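Local coordinates for glycosyl hydrolase family 2, TIM barrel domain protein (Parabacteroides merdae ATCC 43184, PDB 6DXU) that probably hydrolyses beta-glucuronides, as a beta-glucuronidase of glycoside hydrolase family 2 from a human gut bacterium, at residues Lys249-Lys254 and Ala268-Lys273; Val239-Tyr244 and Cys288-Lys293; Gln284-Glu289 and Glu303-Arg308. All coordinates share one frame; numbering follows the deposited sequence.

All three contacts belong to one beta sandwich of the family 2 region. Contacts 2 and 3 are pairings within one four-stranded antiparallel sheet, and they share Cys288 and Glu289 on strand 286-294. Contact 1 instead joins that sheet's outer strand, 250-259, to strand 263-273 of the facing three-stranded sheet. The centre of contact 1 lies about 11 Å from the centres of both others, and those two are about 13 Å apart. A backbone bond from Val251 N to Val243 O (2.8 Å) ties contact 1 to contact 2, while Ile272 CD1 packs on Phe307 CE2 (3.6 Å) of contact 3. Bicine sits in contact 1; the side chain of Val243, in contact 2, is about 7 Å from the bound bicine.

Contact 1. Residues Lys249-Lys254 and Ala268-Lys273; sequences KPVFSK and AKMKIK. With BCN (bicine), chain M.
Met270 lays its sulfur over one face of the Phe252 ring, a Met-aromatic contact that bridges the two sheets of a beta sandwich. SD stands 3.8 Å from the ring centroid, displaced toward the rim, and Met270 CB adds a CH-pi contact over the face. The methionine chain starts between its own backbone N and carbonyl carbon (chi1 74°) and bends at its last torsion, which carries CE back to Phe252 CB at 3.5 Å. Val251 CG2 touches the same methyl, and Ala268 CB meets the far end of the ring obliquely. No direct hydrogen bond joins the segments, whose strand axes approach no closer than 8.9 Å.

Bicine binds between the two strands. Its carboxylate O22 takes the backbone N-H of Lys271 (3.3 Å, 167° at the hydrogen), its amine N1 donates to Lys271 O at 3.2 Å, and weak bonds run from O4 to Lys271 O and from O6 to Val251 O. Ligand carbon C5 lies in the plane of the Phe252 ring, at its edge. Farther out, in a classic beta bulge, Val251 and Phe252 both stand opposite Val243 on the neighbouring strand. At the other end the Lys254 ammonium bonds to Leu267 O and also to a water, 2.7 Å from NZ, which accepts the N-H of Lys269 as well.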
ATOM      1  N   LYS D 249       5.946 -55.736  11.339  1.00 33.40           N
ATOM      2  CA  LYS D 249       6.938 -56.149  12.321  1.00 34.60           C
ATOM      3  C   LYS D 249       8.073 -55.137  12.377  1.00 28.90           C
ATOM      4  O   LYS D 249       8.500 -54.629  11.335  1.00 30.17           O
ATOM      5  CB  LYS D 249       7.532 -57.522  11.981  1.00 34.43           C
ATOM      6  CG  LYS D 249       6.526 -58.670  11.914  1.00 40.34           C
ATOM      7  N   PRO D 250       8.587 -54.826  13.567  1.00 36.03           N
ATOM      8  CA  PRO D 250       9.632 -53.793  13.671  1.00 30.65           C
ATOM      9  C   PRO D 250      10.948 -54.299  13.101  1.00 35.72           C
ATOM     10  O   PRO D 250      11.384 -55.416  13.396  1.00 34.83           O
ATOM     11  CB  PRO D 250       9.729 -53.539  15.181  1.00 34.94           C
ATOM     12  CG  PRO D 250       9.192 -54.785  15.809  1.00 36.12           C
ATOM     13  CD  PRO D 250       8.126 -55.292  14.887  1.00 35.46           C
ATOM     14  N   VAL D 251      11.580 -53.470  12.276  1.00 26.18           N
ATOM     15  CA  VAL D 251      12.904 -53.773  11.741  1.00 33.45           C
ATOM     16  C   VAL D 251      13.967 -52.790  12.197  1.00 39.04           C
ATOM     17  O   VAL D 251      15.162 -53.045  11.970  1.00 36.80           O
ATOM     18  CB  VAL D 251      12.885 -53.839  10.199  1.00 34.79           C
ATOM     19  CG1 VAL D 251      11.808 -54.802   9.737  1.00 35.75           C
ATOM     20  CG2 VAL D 251      12.654 -52.462   9.621  1.00 36.81           C
ATOM     21  N   PHE D 252      13.583 -51.684  12.829  1.00 31.60           N
ATOM     22  CA  PHE D 252      14.531 -50.668  13.257  1.00 33.69           C
ATOM     23  C   PHE D 252      13.866 -49.838  14.338  1.00 32.36           C
ATOM     24  O   PHE D 252      12.682 -49.505  14.234  1.00 28.35           O
ATOM     25  CB  PHE D 252      14.969 -49.795  12.075  1.00 34.65           C
ATOM     26  CG  PHE D 252      15.837 -48.626  12.451  1.00 33.93           C
ATOM     27  CD1 PHE D 252      17.217 -48.727  12.400  1.00 34.57           C
ATOM     28  CD2 PHE D 252      15.271 -47.416  12.840  1.00 33.29           C
ATOM     29  CE1 PHE D 252      18.027 -47.655  12.740  1.00 34.96           C
ATOM     30  CE2 PHE D 252      16.075 -46.335  13.182  1.00 34.47           C
ATOM     31  CZ  PHE D 252      17.455 -46.455  13.132  1.00 36.65           C
ATOM     32  N   SER D 253      14.633 -49.508  15.367  1.00 30.52           N
ATOM     33  CA  SER D 253      14.144 -48.603  16.392  1.00 33.16           C
ATOM     34  C   SER D 253      15.339 -47.919  17.038  1.00 40.15           C
ATOM     35  O   SER D 253      16.339 -48.570  17.362  1.00 33.46           O
ATOM     36  CB  SER D 253      13.311 -49.348  17.436  1.00 36.78           C
ATOM     37  OG  SER D 253      12.514 -48.450  18.188  1.00 42.00           O
ATOM     38  N   LYS D 254      15.235 -46.605  17.206  1.00 29.71           N
ATOM     39  CA  LYS D 254      16.299 -45.831  17.815  1.00 33.13           C
ATOM     40  C   LYS D 254      15.651 -44.659  18.530  1.00 36.93           C
ATOM     41  O   LYS D 254      14.704 -44.058  18.016  1.00 32.33           O
ATOM     42  CB  LYS D 254      17.318 -45.339  16.779  1.00 35.98           C
ATOM     43  CG  LYS D 254      18.334 -44.357  17.354  1.00 45.91           C
ATOM     44  CD  LYS D 254      19.403 -43.917  16.350  1.00 52.09           C
ATOM     45  CE  LYS D 254      18.822 -43.064  15.231  1.00 44.93           C
ATOM     46  NZ  LYS D 254      19.829 -42.097  14.699  1.00 47.73           N
ATOM     47  N   ALA D 268      17.327 -40.197  11.541  1.00 23.65           N
ATOM     48  CA  ALA D 268      17.825 -41.551  11.368  1.00 29.54           C
ATOM     49  C   ALA D 268      18.294 -41.739   9.935  1.00 30.42           C
ATOM     50  O   ALA D 268      17.765 -41.130   8.997  1.00 26.58           O
ATOM     51  CB  ALA D 268      16.753 -42.590  11.723  1.00 28.05           C
ATOM     52  N   LYS D 269      19.309 -42.580   9.785  1.00 28.34           N
ATOM     53  CA  LYS D 269      19.750 -43.036   8.479  1.00 26.30           C
ATOM     54  C   LYS D 269      19.974 -44.523   8.632  1.00 36.24           C
ATOM     55  O   LYS D 269      20.684 -44.943   9.551  1.00 37.94           O
ATOM     56  CB  LYS D 269      21.034 -42.336   8.027  1.00 36.10           C
ATOM     57  CG  LYS D 269      21.595 -42.855   6.711  1.00 42.35           C
ATOM     58  N   MET D 270      19.350 -45.317   7.770  1.00 32.23           N
ATOM     59  CA  MET D 270      19.399 -46.751   7.985  1.00 36.77           C
ATOM     60  C   MET D 270      19.420 -47.476   6.652  1.00 32.13           C
ATOM     61  O   MET D 270      18.949 -46.970   5.628  1.00 35.44           O
ATOM     62  CB  MET D 270      18.226 -47.253   8.802  1.00 31.66           C
ATOM     63  CG  MET D 270      16.960 -47.273   8.031  1.00 35.81           C
ATOM     64  SD  MET D 270      15.649 -47.534   9.178  1.00 46.56           S
ATOM     65  CE  MET D 270      15.008 -49.111   8.621  1.00 42.64           C
ATOM     66  N   LYS D 271      20.000 -48.664   6.690  1.00 39.49           N
ATOM     67  CA  LYS D 271      20.111 -49.547   5.543  1.00 39.06           C
ATOM     68  C   LYS D 271      19.320 -50.820   5.802  1.00 39.42           C
ATOM     69  O   LYS D 271      19.511 -51.471   6.832  1.00 40.28           O
ATOM     70  CB  LYS D 271      21.574 -49.865   5.285  1.00 45.34           C
ATOM     71  CG  LYS D 271      21.784 -50.628   4.044  1.00 47.34           C
ATOM     72  N   ILE D 272      18.424 -51.164   4.881  1.00 35.03           N
ATOM     73  CA  ILE D 272      17.636 -52.389   4.967  1.00 38.71           C
ATOM     74  C   ILE D 272      18.142 -53.341   3.897  1.00 36.86           C
ATOM     75  O   ILE D 272      18.080 -53.028   2.702  1.00 34.10           O
ATOM     76  CB  ILE D 272      16.136 -52.125   4.781  1.00 41.63           C
ATOM     77  CG1 ILE D 272      15.650 -51.063   5.769  1.00 46.58           C
ATOM     78  CG2 ILE D 272      15.346 -53.428   4.940  1.00 37.74           C
ATOM     79  CD1 ILE D 272      14.164 -50.790   5.674  1.00 48.87           C
ATOM     80  N   LYS D 273      18.659 -54.491   4.318  1.00 39.33           N
ATOM     81  CA  LYS D 273      19.052 -55.521   3.369  1.00 36.21           C
ATOM     82  C   LYS D 273      17.808 -56.298   2.940  1.00 27.99           C
ATOM     83  O   LYS D 273      16.913 -56.557   3.750  1.00 33.77           O
ATOM     84  CB  LYS D 273      20.090 -56.467   3.984  1.00 34.12           C
TER
HETATM   85  N1  BCN M 902      18.743 -51.807   9.955  1.00 50.32           N
HETATM   86  C1  BCN M 902      19.242 -50.481   9.636  1.00 52.79           C
HETATM   87  C2  BCN M 902      20.677 -50.205  10.087  1.00 54.44           C
HETATM   88  O21 BCN M 902      21.265 -50.984  10.879  1.00 65.13           O
HETATM   89  O22 BCN M 902      21.268 -49.175   9.648  1.00 45.11           O
HETATM   90  C3  BCN M 902      17.543 -52.016   9.143  1.00 51.93           C
HETATM   91  C4  BCN M 902      17.142 -53.495   9.082  1.00 46.04           C
HETATM   92  O4  BCN M 902      17.993 -54.186   8.205  1.00 50.26           O
HETATM   93  C5  BCN M 902      18.314 -51.778  11.345  1.00 52.32           C
HETATM   94  C6  BCN M 902      18.849 -52.974  12.128  1.00 58.96           C
HETATM   95  O6  BCN M 902      18.141 -53.045  13.338  1.00 58.89           O
HETATM   96  O   HOH W   1      20.702 -43.164  12.321  1.00 40.46           O

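Contact 2. Residues Val239-Tyr244 and Cys288-Lys293; sequences VTVSVY and CELTVK
The Tyr244 ring meets Glu289 with its edge: Glu289 CB lies in the ring plane beside CE2 (3.8 Å), and the carboxylate is turned nearly square to the ring, 87° between planes. From this edge the phenol OH donates to Glu289 OE1 over 2.7 Å, arriving on the syn side but 35° out of the carboxylate plane. Glu289 reaches the hydroxyl with CG anti to the backbone N (chi1 175°) and an extended second torsion, while the end of the Tyr244 side chain leans toward the partner strand. OE1 has a second donor in a water at 2.8 Å, which also bonds to Ser242 OG; that hydroxyl is paired in turn with Ser253 on the next strand. Two donors on one carboxylate oxygen would tend to stabilise its negative charge.

Between the backbones, Thr240 with Thr291 and Ser242 with Glu289 are the hydrogen-bonded pairs. The bond from Glu289 N to Ser242 O is short and almost straight (2.7 Å). Another water joins Thr240 O to Thr291 OG1. Thr291 OG1 is also bonded to Thr300, and Thr240 OG1 to Thr255, on the outer strands.

The opposite face of the sheet is apolar. Val241 and Leu290 lie side by side, both valine methyls 3.7 Å from Leu290 CD2, with Cys288 SG against Val241 CG1 at 4.0 Å and Val239 CG2 near Val292 CG2. Leu267 and Met270 of strand 263-273, together with Phe204, Ile207 and Leu209 of strand 203-213, cover this layer. The alternation of a polar, water-bridged face with a buried aliphatic one is the pattern of an antiparallel strand pair in a beta sandwich, here the two central strands of the four-stranded sheet.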
ATOM      1  N   VAL D 239      13.112 -38.376  21.166  1.00 23.89           N
ATOM      2  CA  VAL D 239      12.458 -38.721  19.910  1.00 26.75           C
ATOM      3  C   VAL D 239      12.813 -40.161  19.559  1.00 29.45           C
ATOM      4  O   VAL D 239      13.996 -40.514  19.493  1.00 29.05           O
ATOM      5  CB  VAL D 239      12.865 -37.763  18.777  1.00 24.40           C
ATOM      6  CG1 VAL D 239      12.237 -38.207  17.464  1.00 25.61           C
ATOM      7  CG2 VAL D 239      12.425 -36.346  19.125  1.00 29.54           C
ATOM      8  N   THR D 240      11.789 -40.986  19.349  1.00 28.50           N
ATOM      9  CA  THR D 240      11.957 -42.374  18.922  1.00 29.64           C
ATOM     10  C   THR D 240      11.559 -42.512  17.458  1.00 28.85           C
ATOM     11  O   THR D 240      10.518 -41.997  17.043  1.00 31.07           O
ATOM     12  CB  THR D 240      11.127 -43.321  19.784  1.00 27.73           C
ATOM     13  OG1 THR D 240      11.517 -43.178  21.155  1.00 29.42           O
ATOM     14  CG2 THR D 240      11.331 -44.794  19.344  1.00 28.57           C
ATOM     15  N   VAL D 241      12.413 -43.165  16.676  1.00 28.93           N
ATOM     16  CA  VAL D 241      12.140 -43.494  15.283  1.00 23.22           C
ATOM     17  C   VAL D 241      12.067 -45.013  15.197  1.00 29.43           C
ATOM     18  O   VAL D 241      13.027 -45.701  15.569  1.00 26.14           O
ATOM     19  CB  VAL D 241      13.230 -42.953  14.346  1.00 28.44           C
ATOM     20  CG1 VAL D 241      12.894 -43.270  12.891  1.00 29.34           C
ATOM     21  CG2 VAL D 241      13.426 -41.455  14.550  1.00 36.99           C
ATOM     22  N   SER D 242      10.934 -45.539  14.735  1.00 24.60           N
ATOM     23  CA  SER D 242      10.772 -46.975  14.540  1.00 29.44           C
ATOM     24  C   SER D 242      10.246 -47.234  13.140  1.00 31.51           C
ATOM     25  O   SER D 242       9.381 -46.499  12.648  1.00 31.36           O
ATOM     26  CB  SER D 242       9.824 -47.579  15.577  1.00 27.11           C
ATOM     27  OG  SER D 242      10.323 -47.376  16.891  1.00 30.15           O
ATOM     28  N   VAL D 243      10.756 -48.286  12.503  1.00 27.34           N
ATOM     29  CA  VAL D 243      10.338 -48.668  11.159  1.00 22.10           C
ATOM     30  C   VAL D 243       9.777 -50.085  11.193  1.00 28.07           C
ATOM     31  O   VAL D 243      10.416 -51.001  11.720  1.00 26.40           O
ATOM     32  CB  VAL D 243      11.498 -48.554  10.159  1.00 24.49           C
ATOM     33  CG1 VAL D 243      11.065 -49.035   8.791  1.00 28.44           C
ATOM     34  CG2 VAL D 243      11.970 -47.115  10.102  1.00 33.44           C
ATOM     35  N   TYR D 244       8.588 -50.262  10.635  1.00 25.50           N
ATOM     36  CA  TYR D 244       7.934 -51.559  10.579  1.00 28.60           C
ATOM     37  C   TYR D 244       7.834 -52.003   9.131  1.00 30.35           C
ATOM     38  O   TYR D 244       7.685 -51.182   8.219  1.00 27.67           O
ATOM     39  CB  TYR D 244       6.542 -51.519  11.198  1.00 26.73           C
ATOM     40  CG  TYR D 244       6.501 -51.063  12.636  1.00 27.90           C
ATOM     41  CD1 TYR D 244       6.478 -51.988  13.679  1.00 32.20           C
ATOM     42  CD2 TYR D 244       6.462 -49.713  12.954  1.00 32.39           C
ATOM     43  CE1 TYR D 244       6.424 -51.573  14.998  1.00 35.14           C
ATOM     44  CE2 TYR D 244       6.401 -49.290  14.262  1.00 33.50           C
ATOM     45  CZ  TYR D 244       6.384 -50.216  15.281  1.00 34.49           C
ATOM     46  OH  TYR D 244       6.332 -49.773  16.584  1.00 36.94           O
ATOM     47  N   CYS D 288       6.961 -45.734   9.003  1.00 23.58           N
ATOM     48  CA  CYS D 288       7.869 -45.068   9.920  1.00 25.41           C
ATOM     49  C   CYS D 288       7.021 -44.424  11.010  1.00 32.75           C
ATOM     50  O   CYS D 288       6.111 -43.640  10.714  1.00 33.97           O
ATOM     51  CB  CYS D 288       8.737 -44.047   9.181  1.00 26.96           C
ATOM     52  SG  CYS D 288       9.903 -43.140  10.252  1.00 33.81           S
ATOM     53  N   GLU D 289       7.297 -44.779  12.260  1.00 25.96           N
ATOM     54  CA  GLU D 289       6.545 -44.294  13.411  1.00 26.60           C
ATOM     55  C   GLU D 289       7.460 -43.394  14.230  1.00 28.75           C
ATOM     56  O   GLU D 289       8.522 -43.832  14.671  1.00 27.98           O
ATOM     57  CB  GLU D 289       6.031 -45.473  14.240  1.00 28.56           C
ATOM     58  CG  GLU D 289       5.331 -45.117  15.537  1.00 29.22           C
ATOM     59  CD  GLU D 289       4.926 -46.360  16.320  1.00 36.82           C
ATOM     60  OE1 GLU D 289       5.828 -47.104  16.774  1.00 34.68           O
ATOM     61  OE2 GLU D 289       3.708 -46.595  16.467  1.00 38.53           O
ATOM     62  N   LEU D 290       7.055 -42.134  14.425  1.00 27.86           N
ATOM     63  CA  LEU D 290       7.870 -41.152  15.133  1.00 22.30           C
ATOM     64  C   LEU D 290       7.154 -40.740  16.408  1.00 26.35           C
ATOM     65  O   LEU D 290       5.955 -40.436  16.377  1.00 25.93           O
ATOM     66  CB  LEU D 290       8.135 -39.910  14.272  1.00 27.49           C
ATOM     67  CG  LEU D 290       8.842 -40.110  12.935  1.00 28.30           C
ATOM     68  CD1 LEU D 290       9.230 -38.767  12.308  1.00 27.11           C
ATOM     69  CD2 LEU D 290      10.057 -40.970  13.125  1.00 33.09           C
ATOM     70  N   THR D 291       7.892 -40.707  17.518  1.00 26.81           N
ATOM     71  CA  THR D 291       7.355 -40.307  18.813  1.00 24.39           C
ATOM     72  C   THR D 291       8.202 -39.181  19.382  1.00 28.25           C
ATOM     73  O   THR D 291       9.431 -39.265  19.367  1.00 28.46           O
ATOM     74  CB  THR D 291       7.335 -41.487  19.787  1.00 29.48           C
ATOM     75  OG1 THR D 291       6.467 -42.499  19.271  1.00 29.77           O
ATOM     76  CG2 THR D 291       6.845 -41.057  21.157  1.00 30.53           C
ATOM     77  N   VAL D 292       7.563 -38.121  19.859  1.00 26.17           N
ATOM     78  CA  VAL D 292       8.292 -37.050  20.524  1.00 24.00           C
ATOM     79  C   VAL D 292       7.751 -36.929  21.945  1.00 25.59           C
ATOM     80  O   VAL D 292       6.557 -36.668  22.151  1.00 23.99           O
ATOM     81  CB  VAL D 292       8.224 -35.726  19.740  1.00 28.90           C
ATOM     82  CG1 VAL D 292       6.818 -35.414  19.317  1.00 29.04           C
ATOM     83  CG2 VAL D 292       8.845 -34.596  20.558  1.00 26.01           C
ATOM     84  N   LYS D 293       8.636 -37.113  22.920  1.00 20.98           N
ATOM     85  CA  LYS D 293       8.288 -37.164  24.334  1.00 26.12           C
ATOM     86  C   LYS D 293       8.984 -36.047  25.101  1.00 28.52           C
ATOM     87  O   LYS D 293      10.171 -35.784  24.896  1.00 27.32           O
ATOM     88  CB  LYS D 293       8.701 -38.502  24.970  1.00 29.87           C
ATOM     89  CG  LYS D 293       7.844 -39.702  24.607  1.00 37.67           C
ATOM     90  CD  LYS D 293       8.258 -40.941  25.420  1.00 35.85           C
TER
HETATM   91  O   HOH W   2       8.108 -43.931  17.647  1.00 34.01           O
HETATM   92  O   HOH W   3       8.206 -46.544  18.167  1.00 37.51           O

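Contact 3. Residues Gln284-Glu289 and Glu303-Arg308; sequences QLYTCE and ERFGFR
Two phenylalanine rings, Phe305 at the end of the strand and Phe307 in the loop that follows, gather around Tyr286, each meeting it in its own way. Phe307 comes edge-on to one face of the tyrosine ring, a T-shaped pair with planes at 83° and centroids 5.3 Å apart; Phe307 CD2 is 3.7 Å from Tyr286 CE2. Phe305 has its plane nearly parallel to that of Tyr286, but the rings are slid so far apart that they barely overlap. Instead the phenylalanine face receives Tyr286 CB, a tight CH-pi contact in which CB is 3.3 Å from Phe305 CE1. Phe305 holds its ring there with CG between the backbone N and the carbonyl carbon, chi1 75°. The tyrosine hydroxyl bonds to Val276 N.

On the side of Thr287 and Arg304, Leu285 CD1 from the preceding loop sits over the centre of the Arg304 guanidinium, 3.7 Å from CZ, and the aliphatic part of the arginine passes Thr287 OG1 at CG. The charged end makes a salt bridge to Glu380, with a long, weak ion pair to Asp376. A leucine in place of Arg304 would probably leave Glu380 without its positive mate and Leu285 CD1 without the flat group it covers.

The backbones pair through Tyr286 with Phe305 and Cys288 with Glu303, two bonds each; Cys288 N to Glu303 O is 2.7 Å. Past the Tyr286-Phe305 pair, where the strands give way to loop, a water spans Gln284 O and Phe307 N, 2.9 Å from the latter.

Strands 286-294 and 297-305 form this hairpin at the edge of the four-stranded sheet. Its aromatic cluster packs on Leu209 and Ser211 of strand 203-213 and Leu222 of strand 219-229, while Arg304 reaches across to helix 372-381.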
ATOM      1  N   GLN D 284       3.381 -52.962  -1.466  1.00 27.74           N
ATOM      2  CA  GLN D 284       3.727 -53.231  -0.078  1.00 30.83           C
ATOM      3  C   GLN D 284       4.469 -52.020   0.457  1.00 26.43           C
ATOM      4  O   GLN D 284       5.356 -51.493  -0.218  1.00 25.42           O
ATOM      5  CB  GLN D 284       4.564 -54.517   0.051  1.00 31.38           C
ATOM      6  CG  GLN D 284       3.765 -55.765  -0.331  1.00 36.44           C
ATOM      7  CD  GLN D 284       4.488 -57.071  -0.042  1.00 44.85           C
ATOM      8  OE1 GLN D 284       5.328 -57.519  -0.822  1.00 47.50           O
ATOM      9  NE2 GLN D 284       4.148 -57.696   1.075  1.00 43.54           N
ATOM     10  N   LEU D 285       4.102 -51.583   1.658  1.00 25.13           N
ATOM     11  CA  LEU D 285       4.616 -50.356   2.241  1.00 25.40           C
ATOM     12  C   LEU D 285       5.275 -50.635   3.585  1.00 24.88           C
ATOM     13  O   LEU D 285       4.823 -51.484   4.356  1.00 28.78           O
ATOM     14  CB  LEU D 285       3.477 -49.339   2.440  1.00 26.28           C
ATOM     15  CG  LEU D 285       2.686 -49.049   1.164  1.00 28.88           C
ATOM     16  CD1 LEU D 285       1.302 -48.495   1.479  1.00 29.69           C
ATOM     17  CD2 LEU D 285       3.496 -48.051   0.391  1.00 26.30           C
ATOM     18  N   TYR D 286       6.314 -49.875   3.871  1.00 23.69           N
ATOM     19  CA  TYR D 286       6.881 -49.791   5.205  1.00 23.74           C
ATOM     20  C   TYR D 286       6.218 -48.647   5.963  1.00 30.17           C
ATOM     21  O   TYR D 286       5.650 -47.724   5.373  1.00 29.03           O
ATOM     22  CB  TYR D 286       8.386 -49.553   5.139  1.00 24.88           C
ATOM     23  CG  TYR D 286       9.203 -50.769   4.755  1.00 28.14           C
ATOM     24  CD1 TYR D 286       9.918 -51.471   5.714  1.00 32.24           C
ATOM     25  CD2 TYR D 286       9.240 -51.222   3.444  1.00 26.22           C
ATOM     26  CE1 TYR D 286      10.665 -52.591   5.377  1.00 36.03           C
ATOM     27  CE2 TYR D 286       9.981 -52.340   3.090  1.00 32.87           C
ATOM     28  CZ  TYR D 286      10.696 -53.018   4.067  1.00 35.23           C
ATOM     29  OH  TYR D 286      11.438 -54.129   3.740  1.00 32.72           O
ATOM     30  N   THR D 287       6.323 -48.692   7.286  1.00 27.24           N
ATOM     31  CA  THR D 287       5.752 -47.638   8.112  1.00 32.60           C
ATOM     32  C   THR D 287       6.834 -47.054   9.002  1.00 29.54           C
ATOM     33  O   THR D 287       7.531 -47.791   9.701  1.00 29.16           O
ATOM     34  CB  THR D 287       4.612 -48.164   8.981  1.00 31.25           C
ATOM     35  OG1 THR D 287       3.616 -48.770   8.147  1.00 31.09           O
ATOM     36  CG2 THR D 287       3.979 -47.001   9.742  1.00 32.10           C
ATOM     37  N   CYS D 288       6.961 -45.734   9.003  1.00 23.58           N
ATOM     38  CA  CYS D 288       7.869 -45.068   9.920  1.00 25.41           C
ATOM     39  C   CYS D 288       7.021 -44.424  11.010  1.00 32.75           C
ATOM     40  O   CYS D 288       6.111 -43.640  10.714  1.00 33.97           O
ATOM     41  CB  CYS D 288       8.737 -44.047   9.181  1.00 26.96           C
ATOM     42  SG  CYS D 288       9.903 -43.140  10.252  1.00 33.81           S
ATOM     43  N   GLU D 289       7.297 -44.779  12.260  1.00 25.96           N
ATOM     44  CA  GLU D 289       6.545 -44.294  13.411  1.00 26.60           C
ATOM     45  C   GLU D 289       7.460 -43.394  14.230  1.00 28.75           C
ATOM     46  O   GLU D 289       8.522 -43.832  14.671  1.00 27.98           O
ATOM     47  CB  GLU D 289       6.031 -45.473  14.240  1.00 28.56           C
ATOM     48  CG  GLU D 289       5.331 -45.117  15.537  1.00 29.22           C
ATOM     49  CD  GLU D 289       4.926 -46.360  16.320  1.00 36.82           C
ATOM     50  OE1 GLU D 289       5.828 -47.104  16.774  1.00 34.68           O
ATOM     51  OE2 GLU D 289       3.708 -46.595  16.467  1.00 38.53           O
ATOM     52  N   GLU D 303       4.079 -42.436   9.207  1.00 25.76           N
ATOM     53  CA  GLU D 303       4.157 -42.092   7.801  1.00 30.38           C
ATOM     54  C   GLU D 303       4.637 -43.328   7.064  1.00 30.82           C
ATOM     55  O   GLU D 303       5.547 -44.019   7.527  1.00 32.78           O
ATOM     56  CB  GLU D 303       5.109 -40.908   7.579  1.00 31.69           C
ATOM     57  CG  GLU D 303       5.186 -40.445   6.142  1.00 35.29           C
ATOM     58  CD  GLU D 303       4.103 -39.435   5.793  1.00 38.33           C
ATOM     59  OE1 GLU D 303       3.268 -39.115   6.673  1.00 41.16           O
ATOM     60  OE2 GLU D 303       4.092 -38.960   4.637  1.00 34.07           O
ATOM     61  N   ARG D 304       4.023 -43.606   5.924  1.00 25.90           N
ATOM     62  CA  ARG D 304       4.321 -44.789   5.143  1.00 27.61           C
ATOM     63  C   ARG D 304       5.212 -44.430   3.962  1.00 27.77           C
ATOM     64  O   ARG D 304       5.261 -43.284   3.508  1.00 25.98           O
ATOM     65  CB  ARG D 304       3.026 -45.442   4.658  1.00 30.52           C
ATOM     66  CG  ARG D 304       2.137 -45.947   5.786  1.00 33.55           C
ATOM     67  CD  ARG D 304       0.921 -46.686   5.250  1.00 36.78           C
ATOM     68  NE  ARG D 304       0.259 -45.949   4.175  1.00 41.40           N
ATOM     69  CZ  ARG D 304      -0.838 -46.371   3.549  1.00 45.83           C
ATOM     70  NH1 ARG D 304      -1.397 -47.526   3.894  1.00 44.59           N
ATOM     71  NH2 ARG D 304      -1.377 -45.647   2.574  1.00 37.89           N
ATOM     72  N   PHE D 305       5.929 -45.431   3.467  1.00 22.80           N
ATOM     73  CA  PHE D 305       6.783 -45.247   2.304  1.00 24.71           C
ATOM     74  C   PHE D 305       7.008 -46.610   1.667  1.00 24.80           C
ATOM     75  O   PHE D 305       6.675 -47.644   2.246  1.00 24.63           O
ATOM     76  CB  PHE D 305       8.109 -44.574   2.688  1.00 26.04           C
ATOM     77  CG  PHE D 305       9.075 -45.491   3.406  1.00 26.62           C
ATOM     78  CD1 PHE D 305       8.939 -45.730   4.769  1.00 25.58           C
ATOM     79  CD2 PHE D 305      10.114 -46.106   2.720  1.00 27.53           C
ATOM     80  CE1 PHE D 305       9.827 -46.564   5.442  1.00 29.12           C
ATOM     81  CE2 PHE D 305      11.002 -46.956   3.390  1.00 27.81           C
ATOM     82  CZ  PHE D 305      10.855 -47.171   4.748  1.00 24.08           C
ATOM     83  N   GLY D 306       7.582 -46.602   0.475  1.00 24.02           N
ATOM     84  CA  GLY D 306       7.881 -47.844  -0.215  1.00 25.65           C
ATOM     85  C   GLY D 306       9.208 -47.760  -0.936  1.00 28.86           C
ATOM     86  O   GLY D 306       9.663 -46.680  -1.316  1.00 27.28           O
ATOM     87  N   PHE D 307       9.831 -48.931  -1.119  1.00 24.98           N
ATOM     88  CA  PHE D 307      11.066 -49.075  -1.882  1.00 26.17           C
ATOM     89  C   PHE D 307      10.715 -49.527  -3.296  1.00 22.44           C
ATOM     90  O   PHE D 307      10.085 -50.576  -3.470  1.00 26.83           O
ATOM     91  CB  PHE D 307      11.998 -50.112  -1.233  1.00 22.36           C
ATOM     92  CG  PHE D 307      12.668 -49.644   0.043  1.00 21.31           C
ATOM     93  CD1 PHE D 307      13.692 -48.698   0.005  1.00 27.44           C
ATOM     94  CD2 PHE D 307      12.282 -50.165   1.271  1.00 23.70           C
ATOM     95  CE1 PHE D 307      14.321 -48.273   1.167  1.00 25.49           C
ATOM     96  CE2 PHE D 307      12.905 -49.757   2.440  1.00 25.11           C
ATOM     97  CZ  PHE D 307      13.923 -48.801   2.388  1.00 27.25           C
ATOM     98  N   ARG D 308      11.157 -48.774  -4.301  1.00 21.84           N
ATOM     99  CA  ARG D 308      11.009 -49.236  -5.676  1.00 20.78           C
ATOM    100  C   ARG D 308      11.955 -48.450  -6.572  1.00 23.72           C
ATOM    101  O   ARG D 308      12.286 -47.294  -6.294  1.00 27.50           O
ATOM    102  CB  ARG D 308       9.559 -49.115  -6.171  1.00 23.49           C
ATOM    103  CG  ARG D 308       9.168 -47.750  -6.756  1.00 22.17           C
ATOM    104  CD  ARG D 308       9.041 -46.685  -5.664  1.00 23.55           C
ATOM    105  NE  ARG D 308       8.615 -45.404  -6.219  1.00 24.15           N
ATOM    106  CZ  ARG D 308       9.435 -44.525  -6.784  1.00 26.53           C
ATOM    107  NH1 ARG D 308      10.744 -44.775  -6.860  1.00 26.30           N
ATOM    108  NH2 ARG D 308       8.949 -43.389  -7.268  1.00 27.74           N
TER
HETATM  109  O   HOH W   4       8.302 -51.179   0.010  1.00 22.43           O